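Local atomic coordinates of cryptochrome DASH, chloroplastic/mitochondrial (Arabidopsis thaliana, PDB entry 2J4D), a protein that binds FAD and a folate light antenna, repairs cyclobutane pyrimidine dimers in single-stranded DNA using light, and may also act as a photoreceptor. Residues M99-D104 against F294-P299; D49-D54 against F140-T145; Q469-L474 against H480-L485; G278-D283 against E460-A465. All blocks are in the same frame, centred on the assembly; numbering follows the deposited sequence.

Contact 1. Residues M99-D104 against F294-P299; sequences MECLVD and FGCISP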
loop_
_atom_site.group_PDB
_atom_site.type_symbol
_atom_site.label_atom_id
_atom_site.label_comp_id
_atom_site.label_asym_id
_atom_site.label_seq_id
_atom_site.Cartn_x
_atom_site.Cartn_y
_atom_site.Cartn_z
ATOM N N MET A 99 -12.198 -5.699 -1.585
ATOM C CA MET A 99 -13.486 -5.884 -2.256
ATOM C C MET A 99 -14.030 -4.548 -2.760
ATOM O O MET A 99 -14.534 -4.465 -3.882
ATOM C CB MET A 99 -14.514 -6.557 -1.328
ATOM C CG MET A 99 -14.104 -7.953 -0.841
ATOM S SD MET A 99 -13.517 -9.053 -2.179
ATOM C CE MET A 99 -12.106 -9.793 -1.432
ATOM N N GLU A 100 -13.941 -3.505 -1.941
ATOM C CA GLU A 100 -14.414 -2.195 -2.376
ATOM C C GLU A 100 -13.611 -1.739 -3.597
ATOM O O GLU A 100 -14.172 -1.144 -4.517
ATOM C CB GLU A 100 -14.307 -1.172 -1.235
ATOM C CG GLU A 100 -15.204 -1.533 -0.050
ATOM C CD GLU A 100 -15.186 -0.510 1.072
ATOM O OE1 GLU A 100 -14.091 -0.109 1.516
ATOM O OE2 GLU A 100 -16.281 -0.119 1.525
ATOM N N CYS A 101 -12.307 -2.028 -3.613
ATOM C CA CYS A 101 -11.458 -1.656 -4.753
ATOM C C CYS A 101 -11.930 -2.340 -6.033
ATOM O O CYS A 101 -11.962 -1.727 -7.101
ATOM C CB CYS A 101 -9.997 -2.057 -4.513
ATOM S SG CYS A 101 -9.126 -1.092 -3.254
ATOM N N LEU A 102 -12.276 -3.619 -5.924
ATOM C CA LEU A 102 -12.731 -4.379 -7.086
ATOM C C LEU A 102 -14.075 -3.871 -7.594
ATOM O O LEU A 102 -14.266 -3.737 -8.796
ATOM C CB LEU A 102 -12.822 -5.869 -6.745
ATOM C CG LEU A 102 -11.479 -6.519 -6.379
ATOM C CD1 LEU A 102 -11.719 -7.979 -6.004
ATOM C CD2 LEU A 102 -10.492 -6.424 -7.555
ATOM N N VAL A 103 -15.001 -3.593 -6.682
ATOM C CA VAL A 103 -16.310 -3.076 -7.081
ATOM C C VAL A 103 -16.114 -1.784 -7.871
ATOM O O VAL A 103 -16.698 -1.602 -8.942
ATOM C CB VAL A 103 -17.203 -2.768 -5.849
ATOM C CG1 VAL A 103 -18.444 -1.973 -6.275
ATOM C CG2 VAL A 103 -17.626 -4.065 -5.179
ATOM N N ASP A 104 -15.273 -0.898 -7.345
ATOM C CA ASP A 104 -15.019 0.390 -7.981
ATOM C C ASP A 104 -14.307 0.268 -9.332
ATOM O O ASP A 104 -14.615 1.015 -10.271
ATOM C CB ASP A 104 -14.206 1.280 -7.032
ATOM C CG ASP A 104 -14.050 2.703 -7.545
ATOM O OD1 ASP A 104 -15.074 3.410 -7.675
ATOM O OD2 ASP A 104 -12.900 3.116 -7.814
ATOM N N PHE A 294 -2.636 -0.604 -3.190
ATOM C CA PHE A 294 -3.466 -1.350 -4.123
ATOM C C PHE A 294 -3.386 -0.818 -5.549
ATOM O O PHE A 294 -3.992 -1.382 -6.467
ATOM C CB PHE A 294 -4.915 -1.343 -3.642
ATOM C CG PHE A 294 -5.211 -2.419 -2.645
ATOM C CD1 PHE A 294 -5.531 -3.704 -3.074
ATOM C CD2 PHE A 294 -5.134 -2.160 -1.281
ATOM C CE1 PHE A 294 -5.769 -4.721 -2.157
ATOM C CE2 PHE A 294 -5.369 -3.166 -0.350
ATOM C CZ PHE A 294 -5.689 -4.452 -0.787
ATOM N N GLY A 295 -2.638 0.266 -5.734
ATOM C CA GLY A 295 -2.518 0.853 -7.056
ATOM C C GLY A 295 -3.786 1.569 -7.507
ATOM O O GLY A 295 -4.009 1.716 -8.715
ATOM N N CYS A 296 -4.620 1.994 -6.552
ATOM C CA CYS A 296 -5.853 2.736 -6.851
ATOM C C CYS A 296 -5.490 4.132 -7.349
ATOM O O CYS A 296 -6.262 4.763 -8.073
ATOM C CB CYS A 296 -6.743 2.856 -5.614
ATOM S SG CYS A 296 -7.453 1.291 -5.089
ATOM N N ILE A 297 -4.334 4.621 -6.914
ATOM C CA ILE A 297 -3.805 5.911 -7.369
ATOM C C ILE A 297 -2.313 5.687 -7.588
ATOM O O ILE A 297 -1.732 4.729 -7.063
ATOM C CB ILE A 297 -3.998 7.073 -6.346
ATOM C CG1 ILE A 297 -3.333 6.720 -5.012
ATOM C CG2 ILE A 297 -5.489 7.408 -6.202
ATOM C CD1 ILE A 297 -3.397 7.835 -3.976
ATOM N N SER A 298 -1.694 6.554 -8.374
ATOM C CA SER A 298 -0.282 6.398 -8.667
ATOM C C SER A 298 0.498 7.661 -8.335
ATOM O O SER A 298 -0.047 8.761 -8.345
ATOM C CB SER A 298 -0.098 6.060 -10.143
ATOM O OG SER A 298 -0.413 7.185 -10.936
ATOM N N PRO A 299 1.798 7.512 -8.049
ATOM C CA PRO A 299 2.654 8.647 -7.713
ATOM C C PRO A 299 2.841 9.658 -8.835
ATOM O O PRO A 299 3.063 10.836 -8.563
ATOM C CB PRO A 299 3.965 7.982 -7.267
ATOM C CG PRO A 299 3.954 6.670 -7.962
ATOM C CD PRO A 299 2.516 6.236 -7.886
#
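Cys-101 meets Phe-294 and Cys-296 where helix 92-111, the helix of the beta-alpha-beta crossover that links parallel strands 67-74 and 117-120 of the photolyase/cryptochrome alpha/beta domain, faces the loop joining helices 289-293 and 299-312. The cysteine side chain points from the helix at that loop. Its CB packs against Leu-50, which belongs to the loop leaving strand 41-46. One bond further out, SG sits beside two partners. It lies 3.4 Å from Cys-296 SG, far too long for a disulfide, so two separate sulfurs abut. The same Cys-101 SG is 4.2 Å from Phe-294 CG and 4.6 Å from the centroid of the Phe-294 ring. This is a sulfur-aromatic contact, 27° off the ring normal, in which the sulfur comes obliquely to the ring near CG. Cys-296 reaches its sulfur partner with SG anti to its own carbonyl carbon (chi1 -69°).

Between Phe-294 and Cys-296, Gly-295 ends helix 289-293 in a Schellman motif. Its positive phi turns the chain, and Phe-294 and Cys-296 both direct side chains at helix 92-111. Phe-97, one turn before Cys-101 on that helix, meets the Phe-294 ring with planes at about 45°. The Phe-294 side chain is about 10 Å from FAD and does not line the flavin site directly. Farther along the helix, Asp-104 OD1 is hydrogen-bonded to Ser-253 OG.

Contact 2. Residues D49-D54 against F140-T145; sequences DLRVLD and FAHKET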
loop_
_atom_site.group_PDB
_atom_site.type_symbol
_atom_site.label_atom_id
_atom_site.label_comp_id
_atom_site.label_asym_id
_atom_site.label_seq_id
_atom_site.Cartn_x
_atom_site.Cartn_y
_atom_site.Cartn_z
ATOM N N ASP A 49 -2.802 -2.855 -9.102
ATOM C CA ASP A 49 -2.841 -1.687 -9.968
ATOM C C ASP A 49 -4.314 -1.482 -10.313
ATOM O O ASP A 49 -4.679 -1.295 -11.477
ATOM C CB ASP A 49 -2.007 -1.955 -11.232
ATOM C CG ASP A 49 -2.416 -3.246 -11.960
ATOM O OD1 ASP A 49 -3.178 -4.059 -11.401
ATOM O OD2 ASP A 49 -1.952 -3.454 -13.100
ATOM N N LEU A 50 -5.159 -1.509 -9.280
ATOM C CA LEU A 50 -6.608 -1.396 -9.459
ATOM C C LEU A 50 -7.109 0.011 -9.781
ATOM O O LEU A 50 -7.811 0.641 -8.984
ATOM C CB LEU A 50 -7.320 -1.947 -8.213
ATOM C CG LEU A 50 -6.783 -3.317 -7.767
ATOM C CD1 LEU A 50 -7.564 -3.811 -6.548
ATOM C CD2 LEU A 50 -6.879 -4.311 -8.924
ATOM N N ARG A 51 -6.753 0.495 -10.965
ATOM C CA ARG A 51 -7.157 1.832 -11.394
ATOM C C ARG A 51 -7.146 1.898 -12.910
ATOM O O ARG A 51 -6.576 1.025 -13.579
ATOM C CB ARG A 51 -6.170 2.892 -10.881
ATOM C CG ARG A 51 -4.764 2.737 -11.491
ATOM C CD ARG A 51 -3.795 3.846 -11.090
ATOM N NE ARG A 51 -2.536 3.726 -11.838
ATOM C CZ ARG A 51 -1.565 2.860 -11.553
ATOM N NH1 ARG A 51 -1.681 2.032 -10.515
ATOM N NH2 ARG A 51 -0.488 2.789 -12.328
ATOM N N VAL A 52 -7.771 2.950 -13.431
ATOM C CA VAL A 52 -7.823 3.209 -14.857
ATOM C C VAL A 52 -6.821 4.327 -15.148
ATOM O O VAL A 52 -6.049 4.247 -16.102
ATOM C CB VAL A 52 -9.238 3.659 -15.289
ATOM C CG1 VAL A 52 -9.225 4.123 -16.733
ATOM C CG2 VAL A 52 -10.209 2.511 -15.119
ATOM N N LEU A 53 -6.811 5.359 -14.309
ATOM C CA LEU A 53 -5.890 6.482 -14.507
ATOM C C LEU A 53 -4.416 6.099 -14.479
ATOM O O LEU A 53 -3.999 5.235 -13.703
ATOM C CB LEU A 53 -6.092 7.560 -13.435
ATOM C CG LEU A 53 -7.171 8.631 -13.568
ATOM C CD1 LEU A 53 -7.019 9.617 -12.425
ATOM C CD2 LEU A 53 -7.034 9.358 -14.898
ATOM N N ASP A 54 -3.634 6.759 -15.329
ATOM C CA ASP A 54 -2.192 6.559 -15.374
ATOM C C ASP A 54 -1.791 5.094 -15.244
ATOM O O ASP A 54 -0.919 4.741 -14.445
ATOM C CB ASP A 54 -1.554 7.393 -14.254
ATOM C CG ASP A 54 -0.040 7.329 -14.262
ATOM O OD1 ASP A 54 0.548 7.312 -15.361
ATOM O OD2 ASP A 54 0.561 7.312 -13.170
ATOM N N PHE A 140 -1.173 -8.723 -20.586
ATOM C CA PHE A 140 -0.423 -7.590 -20.050
ATOM C C PHE A 140 -0.643 -7.486 -18.544
ATOM O O PHE A 140 -1.739 -7.743 -18.051
ATOM C CB PHE A 140 -0.902 -6.285 -20.698
ATOM C CG PHE A 140 -0.348 -6.050 -22.071
ATOM C CD1 PHE A 140 0.934 -5.541 -22.234
ATOM C CD2 PHE A 140 -1.100 -6.353 -23.202
ATOM C CE1 PHE A 140 1.463 -5.334 -23.510
ATOM C CE2 PHE A 140 -0.582 -6.151 -24.479
ATOM C CZ PHE A 140 0.704 -5.640 -24.633
ATOM N N ALA A 141 0.403 -7.102 -17.821
ATOM C CA ALA A 141 0.305 -6.931 -16.380
ATOM C C ALA A 141 1.491 -6.106 -15.917
ATOM O O ALA A 141 2.478 -5.954 -16.640
ATOM C CB ALA A 141 0.308 -8.282 -15.678
ATOM N N HIS A 142 1.385 -5.558 -14.715
ATOM C CA HIS A 142 2.481 -4.785 -14.162
ATOM C C HIS A 142 3.471 -5.741 -13.536
ATOM O O HIS A 142 3.090 -6.762 -12.966
ATOM C CB HIS A 142 1.967 -3.801 -13.117
ATOM C CG HIS A 142 1.429 -2.541 -13.711
ATOM N ND1 HIS A 142 2.230 -1.629 -14.366
ATOM C CD2 HIS A 142 0.172 -2.047 -13.769
ATOM C CE1 HIS A 142 1.488 -0.626 -14.801
ATOM N NE2 HIS A 142 0.234 -0.855 -14.452
ATOM N N LYS A 143 4.748 -5.399 -13.651
ATOM C CA LYS A 143 5.828 -6.204 -13.101
ATOM C C LYS A 143 5.886 -6.026 -11.591
ATOM O O LYS A 143 5.768 -4.904 -11.091
ATOM C CB LYS A 143 7.159 -5.745 -13.700
ATOM C CG LYS A 143 8.381 -6.550 -13.245
ATOM C CD LYS A 143 8.486 -7.866 -14.020
ATOM C CE LYS A 143 9.648 -8.718 -13.524
ATOM N NZ LYS A 143 9.368 -9.265 -12.164
ATOM N N GLU A 144 6.045 -7.121 -10.860
ATOM C CA GLU A 144 6.171 -7.021 -9.411
ATOM C C GLU A 144 7.624 -7.341 -9.056
ATOM O O GLU A 144 8.409 -7.733 -9.927
ATOM C CB GLU A 144 5.197 -7.967 -8.712
ATOM C CG GLU A 144 3.769 -7.446 -8.722
ATOM C CD GLU A 144 3.566 -6.242 -7.800
ATOM O OE1 GLU A 144 4.564 -5.707 -7.272
ATOM O OE2 GLU A 144 2.400 -5.829 -7.602
ATOM N N THR A 145 7.991 -7.189 -7.790
ATOM C CA THR A 145 9.385 -7.408 -7.414
ATOM C C THR A 145 9.751 -8.537 -6.454
ATOM O O THR A 145 10.846 -9.091 -6.557
ATOM C CB THR A 145 9.991 -6.111 -6.826
ATOM O OG1 THR A 145 9.251 -5.727 -5.660
ATOM C CG2 THR A 145 9.945 -4.978 -7.842
HETATM O O HOH W 1 -1.152 -6.073 -13.323
#
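Asp-49 and His-142 are joined through one water, which donates to Asp-49 OD2 at 2.7 Å and accepts from the backbone N of His-142 at 2.9 Å. The other carboxylate oxygen, OD1, is held by the backbone N of Arg-47, so the Asp-49 group is anchored at both ends. The side chains also approach each other directly: Asp-49 CG lies at the imidazole edge, in the ring plane, with carboxylate and ring planes 76° apart. This approach is too tight in the model, and its exact closeness is doubtful. The water-linked pair lies where the loop leaving strand 41-46 passes strand 138-142, its neighbour in a five-stranded parallel sheet of order 3-2-1-4-5, at the topological switch point of a Rossmann-like fold. Backbone bonding shapes the first loop: Leu-50 centres an inverse gamma turn, closed by Arg-51 N to Asp-49 O at 2.8 Å. Among polar side chains, Arg-51 NH2 comes within 4.3 Å of His-142 NE2 without bonding to it. That nitrogen is instead engaged by its own loop, Arg-51 NH2 donating to Asp-54 O at 2.9 Å with the acceptor in the guanidinium plane.

Contact 3. Residues Q469-L474 against H480-L485; sequences QQLRRL and HWPGRL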
loop_
_atom_site.group_PDB
_atom_site.type_symbol
_atom_site.label_atom_id
_atom_site.label_comp_id
_atom_site.label_asym_id
_atom_site.label_seq_id
_atom_site.Cartn_x
_atom_site.Cartn_y
_atom_site.Cartn_z
ATOM N N GLN A 469 -9.754 4.645 26.313
ATOM C CA GLN A 469 -10.710 5.471 27.043
ATOM C C GLN A 469 -10.598 5.494 28.566
ATOM O O GLN A 469 -11.012 6.472 29.189
ATOM C CB GLN A 469 -12.146 5.105 26.641
ATOM C CG GLN A 469 -12.385 3.622 26.414
ATOM C CD GLN A 469 -11.809 3.146 25.090
ATOM O OE1 GLN A 469 -11.015 2.202 25.044
ATOM N NE2 GLN A 469 -12.209 3.800 24.004
ATOM N N GLN A 470 -10.047 4.446 29.172
ATOM C CA GLN A 470 -9.917 4.433 30.627
ATOM C C GLN A 470 -8.867 5.435 31.119
ATOM O O GLN A 470 -8.647 5.562 32.326
ATOM C CB GLN A 470 -9.563 3.031 31.148
ATOM C CG GLN A 470 -8.174 2.538 30.789
ATOM C CD GLN A 470 -8.169 1.679 29.539
ATOM O OE1 GLN A 470 -8.703 2.069 28.504
ATOM N NE2 GLN A 470 -7.558 0.503 29.632
ATOM N N LEU A 471 -8.223 6.141 30.191
ATOM C CA LEU A 471 -7.206 7.132 30.555
ATOM C C LEU A 471 -7.719 8.557 30.356
ATOM O O LEU A 471 -7.079 9.519 30.783
ATOM C CB LEU A 471 -5.942 6.950 29.704
ATOM C CG LEU A 471 -5.272 5.579 29.628
ATOM C CD1 LEU A 471 -4.051 5.672 28.717
ATOM C CD2 LEU A 471 -4.868 5.113 31.022
ATOM N N ARG A 472 -8.869 8.686 29.700
ATOM C CA ARG A 472 -9.457 9.994 29.411
ATOM C C ARG A 472 -9.662 10.917 30.608
ATOM O O ARG A 472 -9.514 12.135 30.491
ATOM C CB ARG A 472 -10.793 9.821 28.688
ATOM C CG ARG A 472 -10.633 9.464 27.230
ATOM C CD ARG A 472 -11.945 9.105 26.563
ATOM N NE ARG A 472 -11.690 8.546 25.240
ATOM C CZ ARG A 472 -12.621 8.325 24.319
ATOM N NH1 ARG A 472 -13.892 8.618 24.566
ATOM N NH2 ARG A 472 -12.273 7.812 23.145
ATOM N N ARG A 473 -10.001 10.339 31.753
ATOM C CA ARG A 473 -10.250 11.122 32.956
ATOM C C ARG A 473 -8.978 11.650 33.601
ATOM O O ARG A 473 -8.983 12.710 34.230
ATOM C CB ARG A 473 -11.009 10.273 33.969
ATOM C CG ARG A 473 -10.192 9.141 34.550
ATOM C CD ARG A 473 -11.106 8.122 35.200
ATOM N NE ARG A 473 -10.381 7.163 36.023
ATOM C CZ ARG A 473 -9.685 7.491 37.106
ATOM N NH1 ARG A 473 -9.616 8.760 37.496
ATOM N NH2 ARG A 473 -9.066 6.552 37.807
ATOM N N LEU A 474 -7.891 10.907 33.447
ATOM C CA LEU A 474 -6.617 11.290 34.035
ATOM C C LEU A 474 -6.011 12.538 33.411
ATOM O O LEU A 474 -6.246 12.846 32.240
ATOM C CB LEU A 474 -5.614 10.153 33.888
ATOM C CG LEU A 474 -6.084 8.757 34.276
ATOM C CD1 LEU A 474 -4.998 7.758 33.932
ATOM C CD2 LEU A 474 -6.411 8.718 35.755
ATOM N N HIS A 480 0.320 8.949 30.542
ATOM C CA HIS A 480 1.410 8.113 30.059
ATOM C C HIS A 480 2.067 7.214 31.091
ATOM O O HIS A 480 2.778 6.276 30.735
ATOM C CB HIS A 480 2.451 8.966 29.340
ATOM C CG HIS A 480 2.037 9.346 27.951
ATOM N ND1 HIS A 480 1.809 8.409 26.965
ATOM C CD2 HIS A 480 1.757 10.551 27.398
ATOM C CE1 HIS A 480 1.404 9.020 25.865
ATOM N NE2 HIS A 480 1.362 10.320 26.101
ATOM N N TRP A 481 1.827 7.493 32.367
ATOM C CA TRP A 481 2.364 6.664 33.446
ATOM C C TRP A 481 1.246 6.582 34.473
ATOM O O TRP A 481 1.328 7.145 35.562
ATOM C CB TRP A 481 3.638 7.287 34.025
ATOM C CG TRP A 481 4.670 7.478 32.956
ATOM C CD1 TRP A 481 4.937 8.631 32.271
ATOM C CD2 TRP A 481 5.473 6.454 32.345
ATOM N NE1 TRP A 481 5.848 8.388 31.265
ATOM C CE2 TRP A 481 6.193 7.062 31.289
ATOM C CE3 TRP A 481 5.647 5.081 32.585
ATOM C CZ2 TRP A 481 7.077 6.342 30.469
ATOM C CZ3 TRP A 481 6.526 4.365 31.770
ATOM C CH2 TRP A 481 7.230 5.000 30.724
ATOM N N PRO A 482 0.170 5.867 34.115
ATOM C CA PRO A 482 -1.032 5.656 34.922
ATOM C C PRO A 482 -0.871 4.700 36.094
ATOM O O PRO A 482 -1.676 4.717 37.024
ATOM C CB PRO A 482 -2.026 5.131 33.897
ATOM C CG PRO A 482 -1.150 4.239 33.066
ATOM C CD PRO A 482 0.094 5.086 32.863
ATOM N N GLY A 483 0.160 3.867 36.048
ATOM C CA GLY A 483 0.363 2.903 37.112
ATOM C C GLY A 483 -0.381 1.626 36.779
ATOM O O GLY A 483 -1.239 1.611 35.896
ATOM N N ARG A 484 -0.082 0.560 37.508
ATOM C CA ARG A 484 -0.682 -0.749 37.265
ATOM C C ARG A 484 -2.166 -0.969 37.610
ATOM O O ARG A 484 -2.765 -1.937 37.132
ATOM C CB ARG A 484 0.176 -1.802 37.961
ATOM C CG ARG A 484 1.664 -1.550 37.777
ATOM C CD ARG A 484 2.495 -2.368 38.749
ATOM N NE ARG A 484 3.044 -3.570 38.134
ATOM C CZ ARG A 484 4.137 -3.589 37.380
ATOM N NH1 ARG A 484 4.807 -2.467 37.150
ATOM N NH2 ARG A 484 4.558 -4.729 36.848
ATOM N N LEU A 485 -2.763 -0.091 38.418
ATOM C CA LEU A 485 -4.175 -0.240 38.789
ATOM C C LEU A 485 -5.115 0.529 37.885
ATOM O O LEU A 485 -6.160 0.011 37.484
ATOM C CB LEU A 485 -4.422 0.212 40.234
ATOM C CG LEU A 485 -3.849 -0.649 41.351
ATOM C CD1 LEU A 485 -4.298 -0.082 42.691
ATOM C CD2 LEU A 485 -4.317 -2.090 41.195
#
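Leu-471 and Leu-474 converge on the CB side of the Pro-482 ring, closing a compact turn in the FAD-binding domain of the photolyase family, between helix 462-467 and the weakly bonded helical turn 483-486. The two leucines come at the proline differently. The Leu-471 and Pro-482 side chains cross at a slant, and Leu-471 presents its CD2 methyl, 4.0 Å from Pro-482 CB. The Leu-474 side chain crosses that of the proline at about a right angle and offers CD1, also 4.0 Å from Pro-482 CB. A single ring carbon is therefore touched by one methyl from each leucine, and no hydrogen bond crosses between the segments.

Both leucines have CG anti to the carbonyl carbon, chi1 -53° in Leu-471 and -48° in Leu-474, and this carries each branched end toward the proline. Their three-residue spacing brings them to the same side of the chain. The turn starts as a 3-10 segment, 469-471, with Arg-472 N donating to Gln-469 O at 3.1 Å, and continues through a weak bond of the same length from Leu-474 N to Leu-471 O.

Neighbours add to the apolar cluster: Val-464 of helix 462-467 touches Leu-471, Tyr-487 touches Pro-482, and Met-486 touches Leu-474. The contact folds the chain after helix 462-467 back on itself, far from both cofactors. Beyond CG, the two Leu-474 methyls part company: CD1 faces the proline, while CD2 lies 3.6 Å above the guanidinium plane of Arg-473, offset toward the rim.

Contact 4. Residues G278-D283 against E460-A465; sequences GMLGPD and EGEYVA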
loop_
_atom_site.group_PDB
_atom_site.type_symbol
_atom_site.label_atom_id
_atom_site.label_comp_id
_atom_site.label_asym_id
_atom_site.label_seq_id
_atom_site.Cartn_x
_atom_site.Cartn_y
_atom_site.Cartn_z
ATOM N N GLY A 278 2.152 13.447 13.474
ATOM C CA GLY A 278 0.991 13.321 14.339
ATOM C C GLY A 278 0.569 11.861 14.378
ATOM O O GLY A 278 1.105 11.039 13.629
ATOM N N MET A 279 -0.384 11.524 15.241
ATOM C CA MET A 279 -0.836 10.139 15.338
ATOM C C MET A 279 -2.350 10.039 15.382
ATOM O O MET A 279 -2.920 8.982 15.104
ATOM C CB MET A 279 -0.258 9.473 16.590
ATOM C CG MET A 279 1.262 9.421 16.640
ATOM S SD MET A 279 1.878 8.430 18.027
ATOM C CE MET A 279 1.618 9.593 19.371
ATOM N N LEU A 280 -2.998 11.147 15.716
ATOM C CA LEU A 280 -4.445 11.174 15.834
ATOM C C LEU A 280 -5.163 11.912 14.707
ATOM O O LEU A 280 -4.855 13.065 14.415
ATOM C CB LEU A 280 -4.816 11.811 17.177
ATOM C CG LEU A 280 -6.266 11.740 17.649
ATOM C CD1 LEU A 280 -6.674 10.283 17.863
ATOM C CD2 LEU A 280 -6.400 12.530 18.948
ATOM N N GLY A 281 -6.123 11.242 14.079
ATOM C CA GLY A 281 -6.896 11.885 13.031
ATOM C C GLY A 281 -6.391 11.799 11.605
ATOM O O GLY A 281 -5.217 11.545 11.359
ATOM N N PRO A 282 -7.282 12.027 10.633
ATOM C CA PRO A 282 -6.982 11.984 9.202
ATOM C C PRO A 282 -6.157 13.159 8.697
ATOM O O PRO A 282 -5.368 13.012 7.768
ATOM C CB PRO A 282 -8.369 11.956 8.568
ATOM C CG PRO A 282 -9.173 12.803 9.513
ATOM C CD PRO A 282 -8.718 12.289 10.860
ATOM N N ASP A 283 -6.334 14.314 9.333
ATOM C CA ASP A 283 -5.661 15.548 8.945
ATOM C C ASP A 283 -4.139 15.664 9.001
ATOM O O ASP A 283 -3.570 16.406 8.209
ATOM C CB ASP A 283 -6.245 16.719 9.753
ATOM C CG ASP A 283 -7.573 17.214 9.206
ATOM O OD1 ASP A 283 -8.236 16.479 8.445
ATOM O OD2 ASP A 283 -7.964 18.349 9.554
ATOM N N GLU A 460 -0.095 15.829 25.561
ATOM C CA GLU A 460 -1.343 15.902 26.314
ATOM C C GLU A 460 -1.990 14.528 26.513
ATOM O O GLU A 460 -3.040 14.411 27.157
ATOM C CB GLU A 460 -2.332 16.827 25.602
ATOM C CG GLU A 460 -1.785 18.207 25.268
ATOM C CD GLU A 460 -1.195 18.905 26.475
ATOM O OE1 GLU A 460 0.048 18.937 26.604
ATOM O OE2 GLU A 460 -1.978 19.417 27.302
ATOM N N GLY A 461 -1.363 13.492 25.966
ATOM C CA GLY A 461 -1.909 12.151 26.092
ATOM C C GLY A 461 -3.219 12.039 25.342
ATOM O O GLY A 461 -4.012 11.125 25.571
ATOM N N GLU A 462 -3.446 12.980 24.438
ATOM C CA GLU A 462 -4.663 13.010 23.642
ATOM C C GLU A 462 -4.815 11.726 22.814
ATOM O O GLU A 462 -5.909 11.168 22.707
ATOM C CB GLU A 462 -4.626 14.217 22.706
ATOM C CG GLU A 462 -5.976 14.818 22.402
ATOM C CD GLU A 462 -6.582 15.489 23.618
ATOM O OE1 GLU A 462 -5.920 16.380 24.193
ATOM O OE2 GLU A 462 -7.715 15.128 24.004
ATOM N N TYR A 463 -3.713 11.261 22.230
ATOM C CA TYR A 463 -3.750 10.056 21.402
ATOM C C TYR A 463 -4.039 8.786 22.200
ATOM O O TYR A 463 -4.962 8.045 21.872
ATOM C CB TYR A 463 -2.431 9.884 20.633
ATOM C CG TYR A 463 -2.351 8.581 19.853
ATOM C CD1 TYR A 463 -3.083 8.399 18.676
ATOM C CD2 TYR A 463 -1.583 7.517 20.319
ATOM C CE1 TYR A 463 -3.052 7.183 17.987
ATOM C CE2 TYR A 463 -1.546 6.295 19.637
ATOM C CZ TYR A 463 -2.284 6.139 18.476
ATOM O OH TYR A 463 -2.259 4.932 17.817
ATOM N N VAL A 464 -3.259 8.521 23.239
ATOM C CA VAL A 464 -3.501 7.313 24.018
ATOM C C VAL A 464 -4.880 7.331 24.680
ATOM O O VAL A 464 -5.505 6.284 24.847
ATOM C CB VAL A 464 -2.406 7.086 25.079
ATOM C CG1 VAL A 464 -1.059 6.971 24.394
ATOM C CG2 VAL A 464 -2.396 8.215 26.098
ATOM N N ALA A 465 -5.362 8.521 25.026
ATOM C CA ALA A 465 -6.670 8.669 25.670
ATOM C C ALA A 465 -7.813 8.344 24.714
ATOM O O ALA A 465 -8.845 7.799 25.119
ATOM C CB ALA A 465 -6.835 10.096 26.207
#
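Met-279 lies over one face of the Tyr-463 ring. Its CB is 3.9 Å from the ring centroid, 20° off the normal, a CH-pi contact. Farther along the chain, Met-279 SD stands 4.5 Å from the centroid of the Tyr-463 ring and again over the face, a Met-aromatic contact. A bend at the thioether (chi3 -77°) then lays Met-279 CE on the same side of the ring, across toward CD2, 3.9 Å from Tyr-463 CD2. The methionine carbonyl oxygen also comes close, with Met-279 O 3.4 Å from Tyr-463 CE1.

Leu-280 extends the apolar surface. Its CB and CD1 both lie 4.1 Å from Tyr-463 CD1, and its CD2 reaches the start of the helix, 4.0 Å from Glu-462 O. These contacts pack the loop between helices 272-275 and 289-293 on the first turn of helix 462-467, which lies in the FAD-binding domain of the photolyase family. Tyr-463 projects from that turn with CG anti to the backbone N (chi1 175°), which swings the ring out to the loop.

In the next shell, Gly-461 takes the N-cap position, and Asp-458 accepts from the first-turn amides, OD1 from Tyr-463 N and OD2 from Val-464 N. The ring itself is steadied at its far end, where Tyr-463 OH is hydrogen-bonded to Glu-382 OE1 of helix 374-386. On the loop side, Pro-282 O accepts a hydrogen bond from the side chain of Lys-287, which probably binds FAD as in related proteins. The Met-279 side chain comes within about 4 Å of that of Arg-392, which probably binds ATP.

How the contacts relate
Contacts 1 and 2 adjoin, their centres 10 Å apart, and are tied by a polar link and by packing: Gly-295 O accepts from Arg-51 NH1 at 3.0 Å, and Cys-296 O lies against Arg-51 CB at 3.4 Å. Contacts 3 and 4 form a second pair, centres 16 Å apart, bridged by Arg-472 NE to Ala-465 O at 2.9 Å and by His-480 CE1 against Val-464 CG1 at 3.5 Å. The pairs lie far apart; contacts 2 and 3 have centres 47 Å from each other. Side chains of contacts 1 and 4 each come within about 10 Å of FAD. The folate antenna lies nearer contacts 1 and 2, about 11 Å from the side chain of Phe-294 and 13 Å from that of His-142.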